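Local coordinates for protein cellulase (Clostridium cellulovorans, PDB 6UI3) that probably hydrolyses cellulose and, as a GH5_4 endoglucanase of broad specificity, further plant polysaccharides such as xylan, this chain being the family 5 catalytic domain of a longer protein, at residues 244-249 with 287-292; 149-154 with 269-274; 306-309 with 314-317; 195-198 with 204-207. All coordinates share one frame; numbering follows the deposited sequence.

Contact 1: residues 244-249 with 287-292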
loop_
_atom_site.group_PDB
_atom_site.type_symbol
_atom_site.label_atom_id
_atom_site.label_comp_id
_atom_site.label_asym_id
_atom_site.label_seq_id
_atom_site.Cartn_x
_atom_site.Cartn_y
_atom_site.Cartn_z
ATOM N N ALA A 244 2.967 4.669 26.346
ATOM C CA ALA A 244 2.972 5.869 25.510
ATOM C C ALA A 244 2.884 5.519 24.030
ATOM O O ALA A 244 2.279 6.258 23.242
ATOM C CB ALA A 244 4.223 6.698 25.784
ATOM N N ASP A 245 3.464 4.391 23.637
ATOM C CA ASP A 245 3.394 3.956 22.249
ATOM C C ASP A 245 1.974 3.565 21.881
ATOM O O ASP A 245 1.467 3.941 20.810
ATOM C CB ASP A 245 4.358 2.789 22.044
ATOM C CG ASP A 245 5.736 3.086 22.561
ATOM O OD1 ASP A 245 6.331 4.086 22.130
ATOM O OD2 ASP A 245 6.204 2.358 23.468
ATOM N N ALA A 246 1.337 2.766 22.745
ATOM C CA ALA A 246 -0.055 2.388 22.543
ATOM C C ALA A 246 -0.950 3.615 22.477
ATOM O O ALA A 246 -1.849 3.691 21.626
ATOM C CB ALA A 246 -0.499 1.437 23.651
ATOM N N ALA A 247 -0.717 4.588 23.360
ATOM C CA ALA A 247 -1.532 5.798 23.359
ATOM C C ALA A 247 -1.393 6.556 22.046
ATOM O O ALA A 247 -2.376 7.098 21.526
ATOM C CB ALA A 247 -1.129 6.682 24.535
ATOM N N PHE A 248 -0.179 6.617 21.492
ATOM C CA PHE A 248 0.015 7.338 20.238
ATOM C C PHE A 248 -0.749 6.663 19.098
ATOM O O PHE A 248 -1.372 7.330 18.253
ATOM C CB PHE A 248 1.507 7.452 19.914
ATOM C CG PHE A 248 1.781 8.322 18.726
ATOM C CD1 PHE A 248 1.713 9.700 18.832
ATOM C CD2 PHE A 248 2.066 7.772 17.493
ATOM C CE1 PHE A 248 1.932 10.508 17.713
ATOM C CE2 PHE A 248 2.285 8.562 16.384
ATOM C CZ PHE A 248 2.223 9.923 16.486
ATOM N N ILE A 249 -0.686 5.336 19.036
ATOM C CA ILE A 249 -1.430 4.595 18.027
ATOM C C ILE A 249 -2.926 4.835 18.186
ATOM O O ILE A 249 -3.636 5.120 17.212
ATOM C CB ILE A 249 -1.085 3.099 18.111
ATOM C CG1 ILE A 249 0.356 2.846 17.672
ATOM C CG2 ILE A 249 -2.046 2.274 17.269
ATOM C CD1 ILE A 249 0.902 1.484 18.106
ATOM N N THR A 287 1.989 -5.664 17.436
ATOM C CA THR A 287 1.216 -6.062 16.264
ATOM C C THR A 287 -0.214 -6.390 16.648
ATOM O O THR A 287 -1.163 -5.969 15.970
ATOM C CB THR A 287 1.914 -7.226 15.562
ATOM O OG1 THR A 287 3.218 -6.819 15.133
ATOM C CG2 THR A 287 1.135 -7.702 14.362
ATOM N N LYS A 288 -0.392 -7.097 17.758
ATOM C CA LYS A 288 -1.733 -7.383 18.257
ATOM C C LYS A 288 -2.484 -6.089 18.557
ATOM O O LYS A 288 -3.625 -5.896 18.127
ATOM C CB LYS A 288 -1.615 -8.248 19.517
ATOM C CG LYS A 288 -2.906 -8.444 20.290
ATOM C CD LYS A 288 -3.886 -9.294 19.526
ATOM C CE LYS A 288 -5.241 -9.358 20.234
ATOM N NZ LYS A 288 -5.178 -9.936 21.600
ATOM N N PHE A 289 -1.844 -5.185 19.304
ATOM C CA PHE A 289 -2.488 -3.926 19.658
ATOM C C PHE A 289 -2.837 -3.122 18.416
ATOM O O PHE A 289 -3.936 -2.568 18.300
ATOM C CB PHE A 289 -1.575 -3.095 20.568
ATOM C CG PHE A 289 -2.210 -1.831 21.029
ATOM C CD1 PHE A 289 -2.966 -1.808 22.177
ATOM C CD2 PHE A 289 -2.113 -0.675 20.287
ATOM C CE1 PHE A 289 -3.599 -0.645 22.593
ATOM C CE2 PHE A 289 -2.720 0.492 20.706
ATOM C CZ PHE A 289 -3.465 0.505 21.841
ATOM N N TYR A 290 -1.881 -3.009 17.498
ATOM C CA TYR A 290 -2.053 -2.201 16.295
ATOM C C TYR A 290 -3.218 -2.710 15.464
ATOM O O TYR A 290 -4.122 -1.948 15.102
ATOM C CB TYR A 290 -0.747 -2.247 15.493
ATOM C CG TYR A 290 -0.636 -1.250 14.372
ATOM C CD1 TYR A 290 -1.404 -1.374 13.215
ATOM C CD2 TYR A 290 0.249 -0.195 14.457
ATOM C CE1 TYR A 290 -1.305 -0.457 12.185
ATOM C CE2 TYR A 290 0.351 0.731 13.423
ATOM C CZ TYR A 290 -0.423 0.582 12.284
ATOM O OH TYR A 290 -0.339 1.478 11.226
ATOM N N VAL A 291 -3.219 -4.002 15.149
ATOM C CA VAL A 291 -4.277 -4.538 14.304
ATOM C C VAL A 291 -5.616 -4.482 15.025
ATOM O O VAL A 291 -6.650 -4.208 14.405
ATOM C CB VAL A 291 -3.924 -5.940 13.774
ATOM C CG1 VAL A 291 -5.070 -6.522 12.963
ATOM C CG2 VAL A 291 -2.671 -5.862 12.915
ATOM N N SER A 292 -5.645 -4.758 16.333
ATOM C CA SER A 292 -6.905 -4.651 17.063
ATOM C C SER A 292 -7.475 -3.242 16.978
ATOM O O SER A 292 -8.682 -3.057 16.757
ATOM C CB SER A 292 -6.703 -5.044 18.521
ATOM O OG SER A 292 -7.893 -4.814 19.255
#

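Contact 2: residues 149-154 with 269-274. Unlike the reference sequence in segment 149-154: Gln152 (reference Glu). Unlike the reference sequence in segment 269-274: Gln271 (reference Glu).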
loop_
_atom_site.group_PDB
_atom_site.type_symbol
_atom_site.label_atom_id
_atom_site.label_comp_id
_atom_site.label_asym_id
_atom_site.label_seq_id
_atom_site.Cartn_x
_atom_site.Cartn_y
_atom_site.Cartn_z
ATOM N N THR A 149 -3.203 5.344 -6.210
ATOM C CA THR A 149 -2.841 6.285 -7.283
ATOM C C THR A 149 -1.364 6.697 -7.280
ATOM O O THR A 149 -0.818 7.046 -8.333
ATOM C CB THR A 149 -3.693 7.561 -7.213
ATOM O OG1 THR A 149 -3.426 8.216 -5.961
ATOM C CG2 THR A 149 -5.180 7.286 -7.401
ATOM N N ILE A 150 -0.730 6.723 -6.110
ATOM C CA ILE A 150 0.684 7.081 -5.952
ATOM C C ILE A 150 1.069 6.644 -4.542
ATOM O O ILE A 150 0.277 6.788 -3.619
ATOM C CB ILE A 150 0.935 8.579 -6.232
ATOM C CG1 ILE A 150 2.429 8.921 -6.142
ATOM C CG2 ILE A 150 0.092 9.465 -5.318
ATOM C CD1 ILE A 150 3.331 8.231 -7.163
ATOM N N ASN A 151 2.272 6.115 -4.359
ATOM C CA ASN A 151 2.675 5.518 -3.077
ATOM C C ASN A 151 2.829 6.554 -1.957
ATOM O O ASN A 151 1.998 6.620 -1.044
ATOM C CB ASN A 151 3.962 4.723 -3.310
ATOM C CG ASN A 151 4.580 4.253 -2.039
ATOM O OD1 ASN A 151 3.889 3.630 -1.217
ATOM N ND2 ASN A 151 5.848 4.545 -1.838
ATOM N N GLN A 152 3.902 7.344 -1.992
ATOM C CA GLN A 152 4.255 8.296 -0.929
ATOM C C GLN A 152 4.578 9.646 -1.554
ATOM O O GLN A 152 5.737 10.090 -1.589
ATOM C CB GLN A 152 5.373 7.750 -0.039
ATOM C CG GLN A 152 4.817 6.654 0.881
ATOM C CD GLN A 152 5.801 5.946 1.769
ATOM O OE1 GLN A 152 5.400 5.221 2.682
ATOM N NE2 GLN A 152 7.068 6.126 1.522
ATOM N N PRO A 153 3.555 10.320 -2.079
ATOM C CA PRO A 153 3.775 11.566 -2.825
ATOM C C PRO A 153 4.325 12.665 -1.936
ATOM O O PRO A 153 3.825 12.895 -0.830
ATOM C CB PRO A 153 2.368 11.933 -3.321
ATOM C CG PRO A 153 1.440 11.287 -2.309
ATOM C CD PRO A 153 2.123 9.992 -1.950
ATOM N N ARG A 154 5.318 13.386 -2.444
ATOM C CA ARG A 154 5.975 14.389 -1.621
ATOM C C ARG A 154 6.788 15.324 -2.502
ATOM O O ARG A 154 6.943 15.110 -3.706
ATOM C CB ARG A 154 6.871 13.719 -0.565
ATOM C CG ARG A 154 7.988 12.889 -1.150
ATOM C CD ARG A 154 8.706 12.176 -0.039
ATOM N NE ARG A 154 9.846 11.359 -0.398
ATOM C CZ ARG A 154 9.767 10.088 -0.763
ATOM N NH1 ARG A 154 8.598 9.495 -0.911
ATOM N NH2 ARG A 154 10.882 9.410 -0.981
ATOM N N ILE A 269 -4.788 0.940 5.938
ATOM C CA ILE A 269 -3.390 1.062 6.358
ATOM C C ILE A 269 -2.568 0.237 5.369
ATOM O O ILE A 269 -2.310 -0.964 5.570
ATOM C CB ILE A 269 -3.178 0.647 7.820
ATOM C CG1 ILE A 269 -4.118 1.410 8.758
ATOM C CG2 ILE A 269 -1.719 0.856 8.213
ATOM C CD1 ILE A 269 -3.963 2.891 8.759
ATOM N N GLY A 270 -2.181 0.886 4.275
ATOM C CA GLY A 270 -1.515 0.207 3.185
ATOM C C GLY A 270 -0.114 -0.257 3.509
ATOM O O GLY A 270 0.406 -1.140 2.803
ATOM N N GLN A 271 0.516 0.328 4.539
ATOM C CA GLN A 271 1.794 -0.151 5.052
ATOM C C GLN A 271 1.862 0.078 6.552
ATOM O O GLN A 271 1.572 1.182 7.020
ATOM C CB GLN A 271 3.009 0.578 4.450
ATOM C CG GLN A 271 3.113 0.478 2.933
ATOM C CD GLN A 271 4.316 1.189 2.335
ATOM O OE1 GLN A 271 4.380 1.423 1.132
ATOM N NE2 GLN A 271 5.261 1.520 3.162
ATOM N N PHE A 272 2.319 -0.941 7.278
ATOM C CA PHE A 272 2.783 -0.810 8.653
ATOM C C PHE A 272 3.731 -1.976 8.899
ATOM O O PHE A 272 3.771 -2.940 8.129
ATOM C CB PHE A 272 1.636 -0.827 9.680
ATOM C CG PHE A 272 1.229 -2.217 10.123
ATOM C CD1 PHE A 272 0.664 -3.110 9.238
ATOM C CD2 PHE A 272 1.402 -2.632 11.440
ATOM C CE1 PHE A 272 0.319 -4.385 9.642
ATOM C CE2 PHE A 272 1.036 -3.900 11.840
ATOM C CZ PHE A 272 0.498 -4.763 10.947
ATOM N N ALA A 273 4.500 -1.876 9.984
ATOM C CA ALA A 273 5.358 -2.961 10.461
ATOM C C ALA A 273 6.044 -2.466 11.727
ATOM O O ALA A 273 5.955 -1.284 12.081
ATOM C CB ALA A 273 6.409 -3.378 9.441
ATOM N N ILE A 274 6.726 -3.386 12.415
ATOM C CA ILE A 274 7.660 -3.044 13.491
ATOM C C ILE A 274 8.963 -3.787 13.217
ATOM O O ILE A 274 8.976 -5.019 13.099
ATOM C CB ILE A 274 7.103 -3.327 14.897
ATOM C CG1 ILE A 274 8.190 -3.087 15.962
ATOM C CG2 ILE A 274 6.462 -4.718 15.012
ATOM C CD1 ILE A 274 7.683 -2.956 17.374
HETATM O O HOH W 1 6.609 2.763 0.535
#

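Contact 3: residues 306-309 with 314-317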
loop_
_atom_site.group_PDB
_atom_site.type_symbol
_atom_site.label_atom_id
_atom_site.label_comp_id
_atom_site.label_asym_id
_atom_site.label_seq_id
_atom_site.Cartn_x
_atom_site.Cartn_y
_atom_site.Cartn_z
ATOM N N ASN A 306 9.746 -6.907 3.346
ATOM C CA ASN A 306 10.847 -6.739 2.407
ATOM C C ASN A 306 11.764 -7.961 2.290
ATOM O O ASN A 306 12.788 -7.888 1.595
ATOM C CB ASN A 306 11.673 -5.502 2.764
ATOM C CG ASN A 306 12.311 -5.580 4.129
ATOM O OD1 ASN A 306 12.260 -6.603 4.815
ATOM N ND2 ASN A 306 12.941 -4.488 4.516
ATOM N N ASN A 307 11.408 -9.085 2.909
ATOM C CA ASN A 307 12.205 -10.313 2.846
ATOM C C ASN A 307 13.596 -10.139 3.445
ATOM O O ASN A 307 14.507 -10.914 3.127
ATOM C CB ASN A 307 12.310 -10.827 1.394
ATOM C CG ASN A 307 12.825 -12.259 1.280
ATOM O OD1 ASN A 307 12.472 -13.157 2.044
ATOM N ND2 ASN A 307 13.673 -12.474 0.284
ATOM N N ASN A 308 13.797 -9.176 4.348
ATOM C CA ASN A 308 15.087 -8.975 5.003
ATOM C C ASN A 308 15.091 -9.670 6.361
ATOM O O ASN A 308 14.357 -9.268 7.273
ATOM C CB ASN A 308 15.394 -7.489 5.174
ATOM C CG ASN A 308 16.749 -7.243 5.807
ATOM O OD1 ASN A 308 17.582 -8.140 5.900
ATOM N ND2 ASN A 308 16.967 -6.031 6.257
ATOM N N PHE A 309 15.902 -10.725 6.474
ATOM C CA PHE A 309 16.114 -11.480 7.705
ATOM C C PHE A 309 17.557 -11.376 8.174
ATOM O O PHE A 309 17.976 -12.143 9.054
ATOM C CB PHE A 309 15.720 -12.951 7.494
ATOM C CG PHE A 309 14.281 -13.108 7.126
ATOM C CD1 PHE A 309 13.893 -13.073 5.804
ATOM C CD2 PHE A 309 13.304 -13.222 8.104
ATOM C CE1 PHE A 309 12.566 -13.167 5.461
ATOM C CE2 PHE A 309 11.973 -13.320 7.764
ATOM C CZ PHE A 309 11.605 -13.288 6.435
ATOM N N GLU A 314 16.392 -2.452 7.406
ATOM C CA GLU A 314 15.039 -2.538 7.951
ATOM C C GLU A 314 14.675 -4.015 8.015
ATOM O O GLU A 314 14.460 -4.661 6.982
ATOM C CB GLU A 314 14.059 -1.741 7.093
ATOM C CG GLU A 314 14.305 -0.232 7.124
ATOM C CD GLU A 314 13.318 0.582 6.291
ATOM O OE1 GLU A 314 12.514 0.006 5.532
ATOM O OE2 GLU A 314 13.348 1.827 6.412
ATOM N N ARG A 315 14.644 -4.572 9.223
ATOM C CA ARG A 315 14.459 -6.015 9.412
ATOM C C ARG A 315 12.961 -6.269 9.537
ATOM O O ARG A 315 12.392 -6.325 10.636
ATOM C CB ARG A 315 15.247 -6.494 10.622
ATOM C CG ARG A 315 16.750 -6.257 10.472
ATOM C CD ARG A 315 17.461 -6.364 11.811
ATOM N NE ARG A 315 17.534 -7.751 12.269
ATOM C CZ ARG A 315 17.727 -8.127 13.530
ATOM N NH1 ARG A 315 17.846 -7.224 14.486
ATOM N NH2 ARG A 315 17.790 -9.419 13.832
ATOM N N LEU A 316 12.307 -6.426 8.386
ATOM C CA LEU A 316 10.853 -6.438 8.296
ATOM C C LEU A 316 10.326 -7.716 7.658
ATOM O O LEU A 316 9.136 -7.808 7.343
ATOM C CB LEU A 316 10.376 -5.204 7.518
ATOM C CG LEU A 316 10.702 -3.872 8.182
ATOM C CD1 LEU A 316 10.384 -2.698 7.267
ATOM C CD2 LEU A 316 9.952 -3.752 9.491
ATOM N N GLY A 317 11.176 -8.714 7.445
ATOM C CA GLY A 317 10.718 -9.940 6.813
ATOM C C GLY A 317 9.747 -10.723 7.687
ATOM O O GLY A 317 9.923 -10.834 8.905
HETATM O O HOH W 2 12.151 -1.935 3.443
HETATM O O HOH W 3 17.748 -11.500 11.897
#

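Contact 4: residues 195-198 with 204-207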
loop_
_atom_site.group_PDB
_atom_site.type_symbol
_atom_site.label_atom_id
_atom_site.label_comp_id
_atom_site.label_asym_id
_atom_site.label_seq_id
_atom_site.Cartn_x
_atom_site.Cartn_y
_atom_site.Cartn_z
ATOM N N PRO A 195 -3.816 8.561 -1.412
ATOM C CA PRO A 195 -3.050 8.876 -0.204
ATOM C C PRO A 195 -3.123 10.346 0.185
ATOM O O PRO A 195 -3.350 11.226 -0.648
ATOM C CB PRO A 195 -1.614 8.540 -0.639
ATOM C CG PRO A 195 -1.586 8.923 -2.066
ATOM C CD PRO A 195 -2.943 8.484 -2.602
ATOM N N THR A 196 -2.890 10.586 1.476
ATOM C CA THR A 196 -2.460 11.895 1.954
ATOM C C THR A 196 -0.997 12.122 1.525
ATOM O O THR A 196 -0.320 11.230 0.995
ATOM C CB THR A 196 -2.535 11.908 3.480
ATOM O OG1 THR A 196 -1.701 10.841 3.952
ATOM C CG2 THR A 196 -3.957 11.750 4.000
ATOM N N TYR A 197 -0.482 13.320 1.800
ATOM C CA TYR A 197 0.922 13.629 1.540
ATOM C C TYR A 197 1.807 12.652 2.308
ATOM O O TYR A 197 1.621 12.457 3.513
ATOM C CB TYR A 197 1.183 15.084 1.967
ATOM C CG TYR A 197 2.581 15.597 1.697
ATOM C CD1 TYR A 197 3.566 15.479 2.654
ATOM C CD2 TYR A 197 2.909 16.238 0.509
ATOM C CE1 TYR A 197 4.860 15.949 2.423
ATOM C CE2 TYR A 197 4.196 16.709 0.274
ATOM C CZ TYR A 197 5.159 16.565 1.230
ATOM O OH TYR A 197 6.437 17.025 0.966
ATOM N N CYS A 198 2.741 12.003 1.607
ATOM C CA CYS A 198 3.590 10.949 2.153
ATOM C C CYS A 198 2.802 9.752 2.680
ATOM O O CYS A 198 3.362 8.929 3.420
ATOM C CB CYS A 198 4.547 11.428 3.263
ATOM S SG CYS A 198 5.887 12.488 2.695
ATOM N N PRO A 204 -1.469 17.365 10.175
ATOM C CA PRO A 204 -1.500 18.373 9.100
ATOM C C PRO A 204 -1.742 17.795 7.719
ATOM O O PRO A 204 -2.423 18.404 6.880
ATOM C CB PRO A 204 -0.140 19.064 9.220
ATOM C CG PRO A 204 0.217 18.908 10.652
ATOM C CD PRO A 204 -0.262 17.513 11.014
ATOM N N LYS A 205 -1.203 16.602 7.451
ATOM C CA LYS A 205 -1.461 15.967 6.158
ATOM C C LYS A 205 -2.910 15.513 6.053
ATOM O O LYS A 205 -3.541 15.622 4.994
ATOM C CB LYS A 205 -0.541 14.767 5.919
ATOM C CG LYS A 205 0.929 15.107 5.746
ATOM C CD LYS A 205 1.696 15.121 7.048
ATOM C CE LYS A 205 3.208 15.025 6.796
ATOM N NZ LYS A 205 4.014 14.982 8.036
ATOM N N VAL A 206 -3.449 14.981 7.151
ATOM C CA VAL A 206 -4.834 14.525 7.166
ATOM C C VAL A 206 -5.778 15.695 6.974
ATOM O O VAL A 206 -6.707 15.631 6.154
ATOM C CB VAL A 206 -5.080 13.763 8.481
ATOM C CG1 VAL A 206 -6.577 13.508 8.702
ATOM C CG2 VAL A 206 -4.270 12.465 8.467
ATOM N N ALA A 207 -5.531 16.797 7.673
ATOM C CA ALA A 207 -6.388 17.969 7.550
ATOM C C ALA A 207 -6.247 18.624 6.182
ATOM O O ALA A 207 -7.212 19.222 5.683
ATOM C CB ALA A 207 -6.038 18.975 8.642
HETATM O O HOH W 4 -2.237 15.443 2.548
#

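Contact 1: residues 244-249 with 287-292
Phe289 projects from helix 280-296 into the side of helix 243-261, and Ala246 and Ile249 receive it. Its CB points at the other helix, and with CG anti to the backbone N (chi1 -177°) the ring reaches Ala246 and Ile249. Contacts begin at the far end of the ring. Phe289 CE1 lies 3.9 Å from Ala246 CB, while Phe289 CZ comes closer, at 3.6 Å. That methyl sits over one ring face, displaced toward the rim and 3.9 Å from the Phe289 centroid, a CH-pi contact 21° off the normal. Phe289 CE2 lies 3.4 Å from Ala246 O, and Ile249 CG2 comes up to the ring edge, near its plane, 3.9 Å from Phe289 CE2. Both helices belong to the outer layer of the TIM barrel, and strand 267-272 comes between them in the chain. They run nearly parallel, 19° apart, with short-segment axes approaching to 10.5 Å, a separation bridged by the phenyl ring. The second branch of Ile249 serves the buried side: CD1 reaches Tyr290 CD2 at 4.1 Å, the two side chains at about a right angle. Tyr290 stacks its ring on Phe272 of the barrel strand, and its OH hydrogen-bonds to Ala223 O.

Contact 2: residues 149-154 with 269-274
Asn151 and Gln271 meet through their amide oxygens, OD1 and OE1, at 3.3 Å. Two acceptors cannot bond to each other, so the approach needs donors: Arg64 gives NH2 to Asn151 OD1 and NH1 to Gln271 OE1, and water 1 accepts from Asn151 ND2 at 3.1 Å while donating to Gln271 OE1 at 2.7 Å. The two amide planes lie only 20° apart. Gln152 faces Gln271 from the opposite direction, its OE1 3.7 Å from Gln271 NE2 without a hydrogen bond. Gln271 keeps an extended chain beyond CG (chi2 -180°), which carries its amide from strand 267-272 toward the loop 149-154. Gln152 and Gln271 are glutamates in the reference sequence. In family 5 TIM barrels the acid/base follows the fourth strand and the nucleophile ends the seventh, so these are probably the catalytic positions; the 5.0 Å between Gln152 CD and Gln271 CD is consistent with a retaining pair. Farther out, His222 ND1 hydrogen-bonds to Gln152 OE1, and Gln112 OE1 takes both Asn151 ND2 and Gln152 N. Arg154 folds back so that NH1 meets a lone pair of Gln152 O in its carbonyl plane at 3.0 Å, and its NH2 forms a salt bridge with Glu157.

Contact 3: residues 306-309 with 314-317
Asn306 and Asn308 both direct their side-chain ND2 at one backbone oxygen, Glu314 O, and grip it from opposite faces of its peptide plane. The bond from Asn306 ND2 to Glu314 O is 2.9 Å long and nearly straight at 171°, with the oxygen almost in the amide plane. The bond from Asn308 ND2, of equal length, is more bent at 142°, and its donor stands well above the carbonyl plane. Asn306 CG lies between its backbone N and carbonyl carbon (chi1 62°), a rotation that also brings OD1 round to accept Asn308 N at 3.0 Å, forming an Asx turn. Close packing continues at Gly317, whose N donates to Asn308 O at 3.2 Å. Phe309 lays a ring face on Gly317 CA, a CH-pi contact of 3.9 Å from CA to the Phe309 centroid, and Phe309 CZ comes within 3.4 Å of Gly317 C. Having no side chain, Gly317 lets the ring lie on the main chain.

All this folds up the long loop that follows strand 301-305, the eighth of the TIM barrel; Arg315 centres an inverse gamma turn there.

The remaining side is looser and bridged by water. Of the Glu314 side chain, CB is the part near Asn306 ND2, while OE1 takes a bond from water 2, which accepts from the same ND2. Arg315 starts away from segment 306-309 at CB, yet water 3, 2.8 Å from Arg315 NH2 at the guanidinium edge, donates to Phe309 O. The same NH2 forms a salt bridge with Asp278.

Contact 4: residues 195-198 with 204-207
Tyr197 and Lys205 face each other across the beta-alpha loop that leads from strand 192-195, the fifth of the TIM barrel, into the short helix 203-208. The two side chains run obliquely to one another. Lys205 leaves its helix toward the loop, with CG 3.5 Å from Tyr197 O and 3.8 Å from Tyr197 CB. A bend at chi2 (90°) then swings the rest of the chain past the tyrosine ring, Lys205 CE coming within 4.2 Å of Tyr197 CD1. The aliphatic part of the lysine thus fills the contact, and the ammonium group is carried beyond it: NZ forms a salt bridge with Asp202 and hydrogen-bonds to Trp159 O. These two partners, both outside the segments, satisfy the ammonium of this buried lysine. Tyr197 is held similarly at its far end, where OH hydrogen-bonds with Asp158 O and His155 N and the ring meets Phe166 edge to face. Thr196 points at the helix as well, turning CG2 to within 4.0 Å of Lys205 O while OG1 takes Ser200 O as its partner. No direct hydrogen bond joins the two segments; water 4 instead accepts from Tyr197 N at 2.9 Å and donates to Lys205 O at 2.8 Å.

In the fold
Contact 2, its centre about 5 Å from the centre of the chain, marks the likely active site at the barrel mouth, and the other three lie around it. Contact 4 is nearest, its centre about 11 Å away: Cys198 N probably hydrogen-bonds to Pro153 O at 2.8 Å, and Arg154 CA packs on Tyr197 CE2, so the loops after the fourth and fifth strands meet directly. Contact 3, centred about 17 Å from contact 2, touches it through Leu316 CD2, 3.6 Å from Ala273 CB. Contact 1 backs the seventh strand from outside, with Tyr290 OH 3.4 Å from Ile269 CG2; its centre is about 18 Å from that of contact 2. Contacts 3 and 4 stay about 13 Å apart at their nearest atoms.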